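Local coordinates for protein probable enoyl-CoA hydratase/isomerase (Mycobacterium abscessus, PDB 3SWX) that probably acts on acyl-CoA thioesters as an enoyl-CoA hydratase or isomerase of the crotonase family, at residues G46-D51 with R99-P104; E40-L45 with I91-V96; I128-A133 with V188-H193; P64-G69 with G111-L116. One frame throughout, in Å; residues are numbered along the deposited sequence.

Contact 1 of 4, residues G46-D51 with R99-P104; sequences GEYETD and RQLSKP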
loop_
_atom_site.group_PDB
_atom_site.type_symbol
_atom_site.label_atom_id
_atom_site.label_comp_id
_atom_site.label_asym_id
_atom_site.label_seq_id
_atom_site.Cartn_x
_atom_site.Cartn_y
_atom_site.Cartn_z
ATOM N N GLY B 46 -9.437 19.850 -18.093
ATOM C CA GLY B 46 -8.843 19.714 -19.443
ATOM C C GLY B 46 -8.099 20.978 -19.852
ATOM O O GLY B 46 -6.995 20.921 -20.397
ATOM N N GLU B 47 -8.709 22.127 -19.572
ATOM C CA GLU B 47 -8.043 23.422 -19.729
ATOM C C GLU B 47 -6.747 23.460 -18.906
ATOM O O GLU B 47 -5.693 23.898 -19.396
ATOM C CB GLU B 47 -8.980 24.542 -19.278
ATOM C CG GLU B 47 -8.715 25.891 -19.885
ATOM C CD GLU B 47 -9.762 26.258 -20.929
ATOM O OE1 GLU B 47 -10.955 26.390 -20.549
ATOM O OE2 GLU B 47 -9.389 26.400 -22.122
ATOM N N TYR B 48 -6.814 22.980 -17.664
ATOM C CA TYR B 48 -5.640 22.985 -16.792
ATOM C C TYR B 48 -4.492 22.212 -17.456
ATOM O O TYR B 48 -3.356 22.697 -17.551
ATOM C CB TYR B 48 -6.005 22.419 -15.400
ATOM C CG TYR B 48 -4.823 22.082 -14.519
ATOM C CD1 TYR B 48 -3.832 23.026 -14.255
ATOM C CD2 TYR B 48 -4.701 20.812 -13.934
ATOM C CE1 TYR B 48 -2.738 22.716 -13.456
ATOM C CE2 TYR B 48 -3.611 20.489 -13.137
ATOM C CZ TYR B 48 -2.632 21.453 -12.892
ATOM O OH TYR B 48 -1.552 21.157 -12.091
ATOM N N GLU B 49 -4.826 21.019 -17.929
ATOM C CA GLU B 49 -3.882 20.093 -18.552
ATOM C C GLU B 49 -3.062 20.740 -19.658
ATOM O O GLU B 49 -1.862 20.548 -19.733
ATOM C CB GLU B 49 -4.651 18.872 -19.119
ATOM C CG GLU B 49 -3.799 17.853 -19.875
ATOM C CD GLU B 49 -2.925 17.019 -18.957
ATOM O OE1 GLU B 49 -3.116 17.089 -17.732
ATOM O OE2 GLU B 49 -2.054 16.285 -19.468
ATOM N N THR B 50 -3.700 21.524 -20.514
ATOM C CA THR B 50 -2.999 22.116 -21.653
ATOM C C THR B 50 -2.422 23.535 -21.422
ATOM O O THR B 50 -1.687 24.052 -22.270
ATOM C CB THR B 50 -3.927 22.124 -22.863
ATOM O OG1 THR B 50 -5.125 22.821 -22.526
ATOM C CG2 THR B 50 -4.283 20.686 -23.253
ATOM N N ASP B 51 -2.740 24.161 -20.293
ATOM C CA ASP B 51 -2.196 25.474 -19.994
ATOM C C ASP B 51 -0.798 25.402 -19.370
ATOM O O ASP B 51 -0.647 25.108 -18.173
ATOM C CB ASP B 51 -3.124 26.212 -19.043
ATOM C CG ASP B 51 -2.754 27.668 -18.900
ATOM O OD1 ASP B 51 -3.656 28.485 -18.645
ATOM O OD2 ASP B 51 -1.566 27.999 -19.078
ATOM N N ARG B 99 -7.269 7.956 -19.006
ATOM C CA ARG B 99 -6.506 9.189 -19.091
ATOM C C ARG B 99 -6.387 9.861 -17.727
ATOM O O ARG B 99 -7.376 10.007 -17.011
ATOM C CB ARG B 99 -7.204 10.123 -20.085
ATOM C CG ARG B 99 -6.410 11.362 -20.468
ATOM C CD ARG B 99 -7.162 12.164 -21.529
ATOM N NE ARG B 99 -6.531 13.452 -21.795
ATOM C CZ ARG B 99 -7.176 14.526 -22.253
ATOM N NH1 ARG B 99 -8.496 14.488 -22.471
ATOM N NH2 ARG B 99 -6.510 15.655 -22.479
ATOM N N GLN B 100 -5.180 10.276 -17.381
ATOM C CA GLN B 100 -4.937 10.994 -16.146
ATOM C C GLN B 100 -4.215 12.328 -16.371
ATOM O O GLN B 100 -3.533 12.528 -17.392
ATOM C CB GLN B 100 -4.116 10.125 -15.191
ATOM C CG GLN B 100 -4.863 8.930 -14.682
ATOM C CD GLN B 100 -4.296 7.647 -15.168
ATOM O OE1 GLN B 100 -4.316 7.338 -16.380
ATOM N NE2 GLN B 100 -3.778 6.861 -14.223
ATOM N N LEU B 101 -4.355 13.217 -15.390
ATOM C CA LEU B 101 -3.672 14.521 -15.399
ATOM C C LEU B 101 -2.145 14.399 -15.378
ATOM O O LEU B 101 -1.581 13.578 -14.640
ATOM C CB LEU B 101 -4.117 15.370 -14.207
ATOM C CG LEU B 101 -5.562 15.873 -14.250
ATOM C CD1 LEU B 101 -5.902 16.627 -12.961
ATOM C CD2 LEU B 101 -5.774 16.759 -15.509
ATOM N N SER B 102 -1.496 15.248 -16.171
ATOM C CA SER B 102 -0.032 15.272 -16.300
ATOM C C SER B 102 0.602 16.140 -15.253
ATOM O O SER B 102 1.819 16.130 -15.096
ATOM C CB SER B 102 0.378 15.851 -17.667
ATOM O OG SER B 102 -0.031 14.993 -18.709
ATOM N N LYS B 103 -0.227 16.915 -14.563
ATOM C CA LYS B 103 0.249 17.871 -13.573
ATOM C C LYS B 103 -0.553 17.711 -12.290
ATOM O O LYS B 103 -1.642 17.102 -12.299
ATOM C CB LYS B 103 0.139 19.298 -14.105
ATOM C CG LYS B 103 0.918 19.527 -15.368
ATOM C CD LYS B 103 0.824 20.953 -15.814
ATOM C CE LYS B 103 -0.539 21.302 -16.370
ATOM N NZ LYS B 103 -0.510 22.671 -16.957
ATOM N N PRO B 104 -0.023 18.258 -11.183
ATOM C CA PRO B 104 -0.572 17.946 -9.863
ATOM C C PRO B 104 -1.973 18.480 -9.609
ATOM O O PRO B 104 -2.329 19.551 -10.096
ATOM C CB PRO B 104 0.448 18.568 -8.909
ATOM C CG PRO B 104 1.712 18.619 -9.688
ATOM C CD PRO B 104 1.266 18.963 -11.072
HETATM O O HOH W 1 0.903 22.067 -19.249
#
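The carboxylate of Glu49 straddles Ser102, with one oxygen on its backbone and the other on its side chain. Ser102 N donates to Glu49 OE1 at 2.9 Å in an almost straight bond (177°), and Ser102 OG donates to Glu49 OE2 at 2.5 Å, each oxygen offering its syn lone pair. A bend in the Glu49 chain at chi2 (73°) turns the carboxylate toward the loop, where OE1 also rests on Leu101 CD2. Next along, Lys103 reaches to the last turn of helix 35-50. Its CE lies over one face of the Tyr48 ring, 4.2 Å from the centroid, and its NZ donates to Tyr48 O at 2.9 Å. Tyr48 O receives Asp51 N and Lys103 NZ from opposite faces of its plane. At the far end of that ring, Tyr48 OH gives its proton to Pro104 O at 2.7 Å, in the carbonyl plane and on a lone pair. Farther out, a water accepts from Lys103 NZ and donates to Glu49 O, Leu54 O takes another bond from the ammonium, and Asp51 turns to a salt bridge with Arg15. The lysine thus spends its charge on carbonyl groups near the helix C-terminus, which probably favours its protonated form.

Contact 2 of 4, residues E40-L45 with I91-V96; sequences ELALAL and INPWQV. With EDO (1,2-ethanediol), chain D.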
loop_
_atom_site.group_PDB
_atom_site.type_symbol
_atom_site.label_atom_id
_atom_site.label_comp_id
_atom_site.label_asym_id
_atom_site.label_seq_id
_atom_site.Cartn_x
_atom_site.Cartn_y
_atom_site.Cartn_z
ATOM N N GLU B 40 -18.583 20.801 -16.595
ATOM C CA GLU B 40 -17.729 21.957 -16.379
ATOM C C GLU B 40 -16.402 21.574 -15.707
ATOM O O GLU B 40 -15.327 22.019 -16.148
ATOM C CB GLU B 40 -18.466 23.043 -15.588
ATOM C CG GLU B 40 -19.558 23.728 -16.430
ATOM C CD GLU B 40 -20.064 25.019 -15.831
ATOM O OE1 GLU B 40 -20.033 25.187 -14.587
ATOM O OE2 GLU B 40 -20.512 25.868 -16.622
ATOM N N LEU B 41 -16.464 20.741 -14.668
ATOM C CA LEU B 41 -15.235 20.281 -13.994
ATOM C C LEU B 41 -14.315 19.531 -14.957
ATOM O O LEU B 41 -13.091 19.724 -14.955
ATOM C CB LEU B 41 -15.548 19.430 -12.756
ATOM C CG LEU B 41 -14.342 19.025 -11.888
ATOM C CD1 LEU B 41 -13.535 20.264 -11.506
ATOM C CD2 LEU B 41 -14.738 18.215 -10.622
ATOM N N ALA B 42 -14.905 18.688 -15.791
ATOM C CA ALA B 42 -14.164 18.032 -16.880
ATOM C C ALA B 42 -13.455 19.037 -17.787
ATOM O O ALA B 42 -12.268 18.879 -18.092
ATOM C CB ALA B 42 -15.098 17.109 -17.700
ATOM N N LEU B 43 -14.167 20.085 -18.192
ATOM C CA LEU B 43 -13.573 21.122 -19.046
ATOM C C LEU B 43 -12.455 21.873 -18.321
ATOM O O LEU B 43 -11.352 22.046 -18.872
ATOM C CB LEU B 43 -14.634 22.110 -19.540
ATOM C CG LEU B 43 -15.618 21.539 -20.572
ATOM C CD1 LEU B 43 -16.775 22.516 -20.894
ATOM C CD2 LEU B 43 -14.872 21.157 -21.862
ATOM N N ALA B 44 -12.727 22.299 -17.088
ATOM C CA ALA B 44 -11.769 23.073 -16.321
ATOM C C ALA B 44 -10.459 22.312 -16.171
ATOM O O ALA B 44 -9.375 22.872 -16.379
ATOM C CB ALA B 44 -12.345 23.446 -14.951
ATOM N N LEU B 45 -10.557 21.026 -15.853
ATOM C CA LEU B 45 -9.367 20.195 -15.685
ATOM C C LEU B 45 -8.670 19.929 -17.008
ATOM O O LEU B 45 -7.447 19.831 -17.056
ATOM C CB LEU B 45 -9.712 18.910 -14.949
ATOM C CG LEU B 45 -10.105 19.114 -13.477
ATOM C CD1 LEU B 45 -10.494 17.792 -12.837
ATOM C CD2 LEU B 45 -8.978 19.797 -12.686
ATOM N N ILE B 91 -11.351 16.257 -19.438
ATOM C CA ILE B 91 -10.868 14.990 -18.928
ATOM C C ILE B 91 -11.755 14.573 -17.761
ATOM O O ILE B 91 -12.094 15.402 -16.923
ATOM C CB ILE B 91 -9.397 15.074 -18.462
ATOM C CG1 ILE B 91 -8.917 13.706 -17.994
ATOM C CG2 ILE B 91 -9.206 16.129 -17.320
ATOM C CD1 ILE B 91 -7.418 13.661 -17.716
ATOM N N ASN B 92 -12.144 13.300 -17.715
ATOM C CA ASN B 92 -12.926 12.799 -16.598
ATOM C C ASN B 92 -12.201 13.157 -15.285
ATOM O O ASN B 92 -11.070 12.739 -15.071
ATOM C CB ASN B 92 -13.178 11.280 -16.730
ATOM C CG ASN B 92 -14.065 10.737 -15.649
ATOM O OD1 ASN B 92 -14.209 11.335 -14.596
ATOM N ND2 ASN B 92 -14.636 9.572 -15.882
ATOM N N PRO B 93 -12.840 13.970 -14.426
ATOM C CA PRO B 93 -12.166 14.374 -13.188
ATOM C C PRO B 93 -11.751 13.194 -12.312
ATOM O O PRO B 93 -10.740 13.290 -11.642
ATOM C CB PRO B 93 -13.209 15.248 -12.476
ATOM C CG PRO B 93 -14.059 15.786 -13.597
ATOM C CD PRO B 93 -14.150 14.624 -14.576
ATOM N N TRP B 94 -12.511 12.095 -12.362
ATOM C CA TRP B 94 -12.168 10.860 -11.649
ATOM C C TRP B 94 -11.094 10.021 -12.355
ATOM O O TRP B 94 -10.549 9.070 -11.764
ATOM C CB TRP B 94 -13.438 10.030 -11.363
ATOM C CG TRP B 94 -14.275 10.710 -10.342
ATOM C CD1 TRP B 94 -14.277 10.488 -9.009
ATOM C CD2 TRP B 94 -15.189 11.788 -10.577
ATOM N NE1 TRP B 94 -15.166 11.347 -8.384
ATOM C CE2 TRP B 94 -15.734 12.152 -9.336
ATOM C CE3 TRP B 94 -15.616 12.468 -11.728
ATOM C CZ2 TRP B 94 -16.671 13.181 -9.210
ATOM C CZ3 TRP B 94 -16.552 13.491 -11.591
ATOM C CH2 TRP B 94 -17.064 13.832 -10.349
ATOM N N GLN B 95 -10.785 10.374 -13.602
ATOM C CA GLN B 95 -9.617 9.834 -14.309
ATOM C C GLN B 95 -9.577 8.287 -14.313
ATOM O O GLN B 95 -8.537 7.666 -14.078
ATOM C CB GLN B 95 -8.335 10.426 -13.733
ATOM C CG GLN B 95 -8.292 11.958 -13.784
ATOM C CD GLN B 95 -7.161 12.545 -12.971
ATOM O OE1 GLN B 95 -5.990 12.290 -13.245
ATOM N NE2 GLN B 95 -7.503 13.322 -11.953
ATOM N N VAL B 96 -10.720 7.700 -14.627
ATOM C CA VAL B 96 -10.901 6.251 -14.724
ATOM C C VAL B 96 -11.295 5.774 -16.132
ATOM O O VAL B 96 -11.792 4.666 -16.273
ATOM C CB VAL B 96 -11.989 5.765 -13.745
ATOM C CG1 VAL B 96 -11.501 5.807 -12.330
ATOM C CG2 VAL B 96 -13.271 6.584 -13.913
HETATM C C1 EDO D . -17.521 8.820 -13.176
HETATM O O1 EDO D . -17.028 8.191 -14.379
HETATM C C2 EDO D . -18.681 9.787 -13.458
HETATM O O2 EDO D . -19.382 9.488 -14.681
#
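Ile91 N donates to Ala42 O at 3.1 Å (158°), while Ala42 CA makes a CA-H...O contact of 3.3 Å with Ile91 O, so backbone atoms of the loop and of helix 35-50 meet directly. Pro93 then lays its ring against the helix. Its CG meets Leu41 CG at 3.7 Å and also touches Ala42 N, and CB is shared between Leu45 CD1 (3.7 Å) and Leu41 CD2. Leu41 reaches it because CG stands anti to the backbone N (chi1 -174°). Ile91 adds its CG2 branch, which packs on Leu45 CB at 3.7 Å. Behind Pro93 the chain is held in shape by its own polar groups: Asn92 OD1 accepts from Trp94 N in an Asx turn, and Gln95 NE2 reaches back to Pro93 O. Asn92 ND2 bonds to a 1,2-ethanediol molecule, probably from the crystallisation liquor, and to Asp97. The Trp94 ring meets Phe33 edge-to-face and bonds through NE1 to Leu116 O. Pro93 also touches Leu120 of helix 116-123. The motif is a type I beta turn, Asn92 to Gln95, with its proline packed against a helix within the crotonase-like fold.

Contact 3 of 4, residues I128-A133 with V188-H193; sequences IADETA and VPVGEH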
loop_
_atom_site.group_PDB
_atom_site.type_symbol
_atom_site.label_atom_id
_atom_site.label_comp_id
_atom_site.label_asym_id
_atom_site.label_seq_id
_atom_site.Cartn_x
_atom_site.Cartn_y
_atom_site.Cartn_z
ATOM N N ILE B 128 -5.989 17.470 1.599
ATOM C CA ILE B 128 -5.958 18.185 2.857
ATOM C C ILE B 128 -7.380 18.268 3.379
ATOM O O ILE B 128 -8.288 18.676 2.634
ATOM C CB ILE B 128 -5.440 19.620 2.682
ATOM C CG1 ILE B 128 -4.088 19.627 1.964
ATOM C CG2 ILE B 128 -5.394 20.332 4.050
ATOM C CD1 ILE B 128 -2.953 18.924 2.726
ATOM N N ALA B 129 -7.553 17.918 4.658
ATOM C CA ALA B 129 -8.841 18.021 5.336
ATOM C C ALA B 129 -8.819 19.040 6.482
ATOM O O ALA B 129 -7.810 19.160 7.192
ATOM C CB ALA B 129 -9.251 16.636 5.863
ATOM N N ASP B 130 -9.910 19.791 6.675
ATOM C CA ASP B 130 -10.064 20.501 7.931
ATOM C C ASP B 130 -10.638 19.515 8.957
ATOM O O ASP B 130 -11.118 18.437 8.593
ATOM C CB ASP B 130 -10.823 21.862 7.803
ATOM C CG ASP B 130 -12.339 21.753 7.952
ATOM O OD1 ASP B 130 -12.909 20.640 7.914
ATOM O OD2 ASP B 130 -12.968 22.824 8.104
ATOM N N GLU B 131 -10.577 19.885 10.236
ATOM C CA GLU B 131 -10.973 18.977 11.325
ATOM C C GLU B 131 -12.437 18.501 11.293
ATOM O O GLU B 131 -12.783 17.508 11.947
ATOM C CB GLU B 131 -10.606 19.580 12.692
ATOM C CG GLU B 131 -11.134 20.986 12.936
ATOM C CD GLU B 131 -10.556 21.639 14.198
ATOM O OE1 GLU B 131 -10.221 20.894 15.155
ATOM O OE2 GLU B 131 -10.451 22.897 14.219
ATOM N N THR B 132 -13.296 19.171 10.528
ATOM C CA THR B 132 -14.705 18.776 10.453
ATOM C C THR B 132 -14.973 17.688 9.420
ATOM O O THR B 132 -16.067 17.171 9.373
ATOM C CB THR B 132 -15.636 19.964 10.070
ATOM O OG1 THR B 132 -15.431 20.314 8.690
ATOM C CG2 THR B 132 -15.369 21.173 10.941
ATOM N N ALA B 133 -14.011 17.363 8.559
ATOM C CA ALA B 133 -14.297 16.453 7.448
ATOM C C ALA B 133 -14.806 15.100 7.949
ATOM O O ALA B 133 -14.208 14.509 8.841
ATOM C CB ALA B 133 -13.069 16.259 6.573
ATOM N N VAL B 188 -6.076 20.032 9.255
ATOM C CA VAL B 188 -5.841 21.394 9.723
ATOM C C VAL B 188 -7.089 21.952 10.413
ATOM O O VAL B 188 -8.174 21.353 10.319
ATOM C CB VAL B 188 -5.462 22.301 8.546
ATOM C CG1 VAL B 188 -4.154 21.807 7.893
ATOM C CG2 VAL B 188 -6.609 22.374 7.517
ATOM N N PRO B 189 -6.942 23.093 11.123
ATOM C CA PRO B 189 -8.091 23.674 11.821
ATOM C C PRO B 189 -9.227 24.096 10.897
ATOM O O PRO B 189 -9.013 24.318 9.698
ATOM C CB PRO B 189 -7.488 24.889 12.542
ATOM C CG PRO B 189 -6.050 24.471 12.798
ATOM C CD PRO B 189 -5.683 23.757 11.509
ATOM N N VAL B 190 -10.428 24.199 11.474
ATOM C CA VAL B 190 -11.650 24.515 10.740
ATOM C C VAL B 190 -11.435 25.664 9.750
ATOM O O VAL B 190 -10.912 26.696 10.107
ATOM C CB VAL B 190 -12.845 24.820 11.717
ATOM C CG1 VAL B 190 -12.384 25.652 12.870
ATOM C CG2 VAL B 190 -14.001 25.508 10.984
ATOM N N GLY B 191 -11.793 25.450 8.485
ATOM C CA GLY B 191 -11.710 26.500 7.455
ATOM C C GLY B 191 -10.353 26.743 6.800
ATOM O O GLY B 191 -10.279 27.533 5.872
ATOM N N GLU B 192 -9.293 26.052 7.235
ATOM C CA GLU B 192 -7.926 26.297 6.720
ATOM C C GLU B 192 -7.476 25.359 5.610
ATOM O O GLU B 192 -6.328 25.425 5.172
ATOM C CB GLU B 192 -6.899 26.105 7.817
ATOM C CG GLU B 192 -7.259 26.664 9.110
ATOM C CD GLU B 192 -6.508 27.860 9.397
ATOM O OE1 GLU B 192 -5.730 27.793 10.381
ATOM O OE2 GLU B 192 -6.682 28.842 8.621
ATOM N N HIS B 193 -8.349 24.443 5.224
ATOM C CA HIS B 193 -8.019 23.404 4.248
ATOM C C HIS B 193 -7.636 23.971 2.882
ATOM O O HIS B 193 -6.676 23.519 2.283
ATOM C CB HIS B 193 -9.172 22.405 4.106
ATOM C CG HIS B 193 -10.508 23.035 3.865
ATOM N ND1 HIS B 193 -11.102 23.895 4.766
ATOM C CD2 HIS B 193 -11.375 22.916 2.833
ATOM C CE1 HIS B 193 -12.275 24.282 4.294
ATOM N NE2 HIS B 193 -12.457 23.711 3.116
#
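Backbone bonds join Val188 to both Ala129 and Glu131: Val188 N donates to Ala129 O at 2.8 Å, and a weak, bent bond of 2.8 Å (122°) runs from Glu131 N to Val188 O. These two bonds flank the parallel bridge of Asp130 with Val188, where Asp130 CA also makes a CA-H...O contact of 3.2 Å with Val188 O. Two carboxylates then grip the turn that follows the strand. Asp130 OD2 takes Gly191 N at 2.9 Å on its anti lone pair, and Glu131 OE2, met on its anti side slightly out of plane, takes Val190 N at 3.0 Å. With CG between the backbone N and the carbonyl carbon (chi1 89°), Asp130 turns its carboxylate over the turn. OD1 accepts Thr132 N, forming an Asx turn, and also the hydroxyl Thr132 OG1. The apolar contact is Ile128 CG2 on Val188 CG2 at 4.2 Å. Separately, the His193 ring packs on Asp130 CB, 3.7 Å from ND1; that nitrogen is buried without a polar partner in the model, and the ring also meets His110. The bridge pairs strand 126-130 with edge strand 186-188 of the six-stranded crotonase-like sheet, and the type II beta turn Pro189 to Glu192 leads directly into helix 193-205.

Contact 4 of 4, residues P64-G69 with G111-L116; sequences PLFTAG and GKVLTL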
loop_
_atom_site.group_PDB
_atom_site.type_symbol
_atom_site.label_atom_id
_atom_site.label_comp_id
_atom_site.label_asym_id
_atom_site.label_seq_id
_atom_site.Cartn_x
_atom_site.Cartn_y
_atom_site.Cartn_z
ATOM N N PRO B 64 -21.175 24.790 2.919
ATOM C CA PRO B 64 -21.027 23.977 4.133
ATOM C C PRO B 64 -20.192 22.684 4.004
ATOM O O PRO B 64 -19.574 22.273 4.991
ATOM C CB PRO B 64 -22.471 23.653 4.545
ATOM C CG PRO B 64 -23.360 24.303 3.550
ATOM C CD PRO B 64 -22.574 25.142 2.632
ATOM N N LEU B 65 -20.156 22.063 2.829
ATOM C CA LEU B 65 -19.410 20.823 2.672
ATOM C C LEU B 65 -18.866 20.616 1.258
ATOM O O LEU B 65 -19.249 21.313 0.317
ATOM C CB LEU B 65 -20.278 19.650 3.106
ATOM C CG LEU B 65 -21.605 19.496 2.370
ATOM C CD1 LEU B 65 -21.432 18.666 1.102
ATOM C CD2 LEU B 65 -22.642 18.848 3.301
ATOM N N PHE B 66 -17.951 19.659 1.123
ATOM C CA PHE B 66 -17.235 19.466 -0.125
ATOM C C PHE B 66 -18.177 19.010 -1.244
ATOM O O PHE B 66 -18.266 19.676 -2.281
ATOM C CB PHE B 66 -16.068 18.492 0.083
ATOM C CG PHE B 66 -15.305 18.185 -1.163
ATOM C CD1 PHE B 66 -14.668 19.190 -1.860
ATOM C CD2 PHE B 66 -15.216 16.879 -1.640
ATOM C CE1 PHE B 66 -13.954 18.905 -3.034
ATOM C CE2 PHE B 66 -14.498 16.583 -2.787
ATOM C CZ PHE B 66 -13.878 17.589 -3.495
ATOM N N THR B 67 -18.864 17.885 -1.041
ATOM C CA THR B 67 -19.888 17.428 -1.981
ATOM C C THR B 67 -20.795 16.372 -1.372
ATOM O O THR B 67 -20.350 15.495 -0.639
ATOM C CB THR B 67 -19.323 16.864 -3.326
ATOM O OG1 THR B 67 -20.414 16.430 -4.154
ATOM C CG2 THR B 67 -18.361 15.690 -3.097
ATOM N N ALA B 68 -22.077 16.472 -1.684
ATOM C CA ALA B 68 -23.055 15.465 -1.272
ATOM C C ALA B 68 -23.099 14.280 -2.260
ATOM O O ALA B 68 -23.879 13.355 -2.071
ATOM C CB ALA B 68 -24.419 16.107 -1.144
ATOM N N GLY B 69 -22.253 14.290 -3.298
ATOM C CA GLY B 69 -22.203 13.178 -4.248
ATOM C C GLY B 69 -22.961 13.446 -5.535
ATOM O O GLY B 69 -23.013 14.587 -6.003
ATOM N N GLY B 111 -16.401 19.204 6.004
ATOM C CA GLY B 111 -17.778 18.700 6.140
ATOM C C GLY B 111 -17.924 17.301 5.562
ATOM O O GLY B 111 -16.959 16.536 5.516
ATOM N N LYS B 112 -19.121 16.968 5.100
ATOM C CA LYS B 112 -19.355 15.657 4.472
ATOM C C LYS B 112 -18.703 15.494 3.111
ATOM O O LYS B 112 -18.821 16.357 2.205
ATOM C CB LYS B 112 -20.847 15.368 4.351
ATOM C CG LYS B 112 -21.497 15.218 5.715
ATOM C CD LYS B 112 -22.950 14.776 5.600
ATOM C CE LYS B 112 -23.566 14.539 6.969
ATOM N NZ LYS B 112 -24.865 13.839 6.793
ATOM N N VAL B 113 -18.010 14.376 2.975
ATOM C CA VAL B 113 -17.420 13.968 1.736
ATOM C C VAL B 113 -18.097 12.623 1.423
ATOM O O VAL B 113 -17.726 11.566 1.998
ATOM C CB VAL B 113 -15.890 13.828 1.879
ATOM C CG1 VAL B 113 -15.259 13.371 0.557
ATOM C CG2 VAL B 113 -15.263 15.155 2.342
ATOM N N LEU B 114 -19.120 12.650 0.567
ATOM C CA LEU B 114 -19.856 11.435 0.269
ATOM C C LEU B 114 -19.500 10.889 -1.094
ATOM O O LEU B 114 -19.234 11.654 -2.009
ATOM C CB LEU B 114 -21.366 11.673 0.322
ATOM C CG LEU B 114 -21.916 12.379 1.566
ATOM C CD1 LEU B 114 -23.423 12.698 1.380
ATOM C CD2 LEU B 114 -21.653 11.545 2.792
ATOM N N THR B 115 -19.548 9.559 -1.202
ATOM C CA THR B 115 -19.520 8.833 -2.458
ATOM C C THR B 115 -18.433 9.353 -3.425
ATOM O O THR B 115 -17.234 9.151 -3.197
ATOM C CB THR B 115 -20.954 8.820 -3.105
ATOM O OG1 THR B 115 -21.383 10.158 -3.368
ATOM C CG2 THR B 115 -21.977 8.150 -2.185
ATOM N N LEU B 116 -18.855 10.062 -4.470
ATOM C CA LEU B 116 -17.941 10.571 -5.500
ATOM C C LEU B 116 -16.891 11.520 -4.950
ATOM O O LEU B 116 -15.813 11.651 -5.530
ATOM C CB LEU B 116 -18.708 11.291 -6.608
ATOM C CG LEU B 116 -19.390 10.473 -7.679
ATOM C CD1 LEU B 116 -20.091 11.462 -8.645
ATOM C CD2 LEU B 116 -18.395 9.566 -8.433
#
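A single weak hydrogen bond links the two backbones: Leu114 N donates to Thr67 O at 3.3 Å, nearly straight at 169°. The segments run in almost the same direction, 4° apart, and Thr67 pairs with Val113 in a lone bridge. Thr67 O also stands close to Lys112 O, two acceptors with no hydrogen between them to share.

Van der Waals packing accounts for the rest. Leu65 presses on the backbone of Lys112, its CB lying 3.5 Å from Lys112 N and its CD1 close to Lys112 O, while CD2 touches Lys112 CB. This approach depends on a chi1 of 58°, which sets Leu65 CG between the backbone N and the carbonyl carbon. Leu114 likewise sends CD1 to Ala68 O at 3.5 Å. The apolar pairs are Ala68 CB with Leu114 CD1 (4.4 Å) and, on the buried flank, Phe66 CB with Val113 CG2 (4.1 Å); the Phe66 ring continues onto Val107, Val109 and Leu120. Gly69 CA packs against the side-chain hydroxyl of Thr115, 3.3 Å from OG1, and Gly111 CA lies 4.0 Å from Leu65 CB.

Polar bonds inside and around the loop fix its course. Thr67 OG1 accepts from Gly69 N at 2.9 Å in an ST turn and also bonds to Asn31 O, while Asn31 ND2 donates to Phe66 O.

The two segments correspond to the regions that supply the oxyanion-hole N-H groups in crotonase relatives, so their spacing probably matters for a thioester carbonyl here too. With just one weak bond across, that spacing probably rests largely on packing and on the neighbouring bonds.

From the N terminus, helix 35-50 enters first contact 2, through 40-45, and then contact 1, through 46-51. Past strand 56-61, residues 64-69 open contact 4. The chain returns to the helix at 91-96 and 99-104, closing contacts 2 and 1 in turn, and reaches 111-116 to close contact 4. All three loops cross one another and none nests. Contact 3 follows in series, closing the excursion from strand 126-130 to the edge strand 186-188. Gln95 OE1 to Leu101 N joins contacts 1 and 2, Trp94 NE1 to Leu116 O joins 2 and 4, and Thr132 OG1 with Gly111 N joins 3 and 4, connecting helix, loops and both sheets.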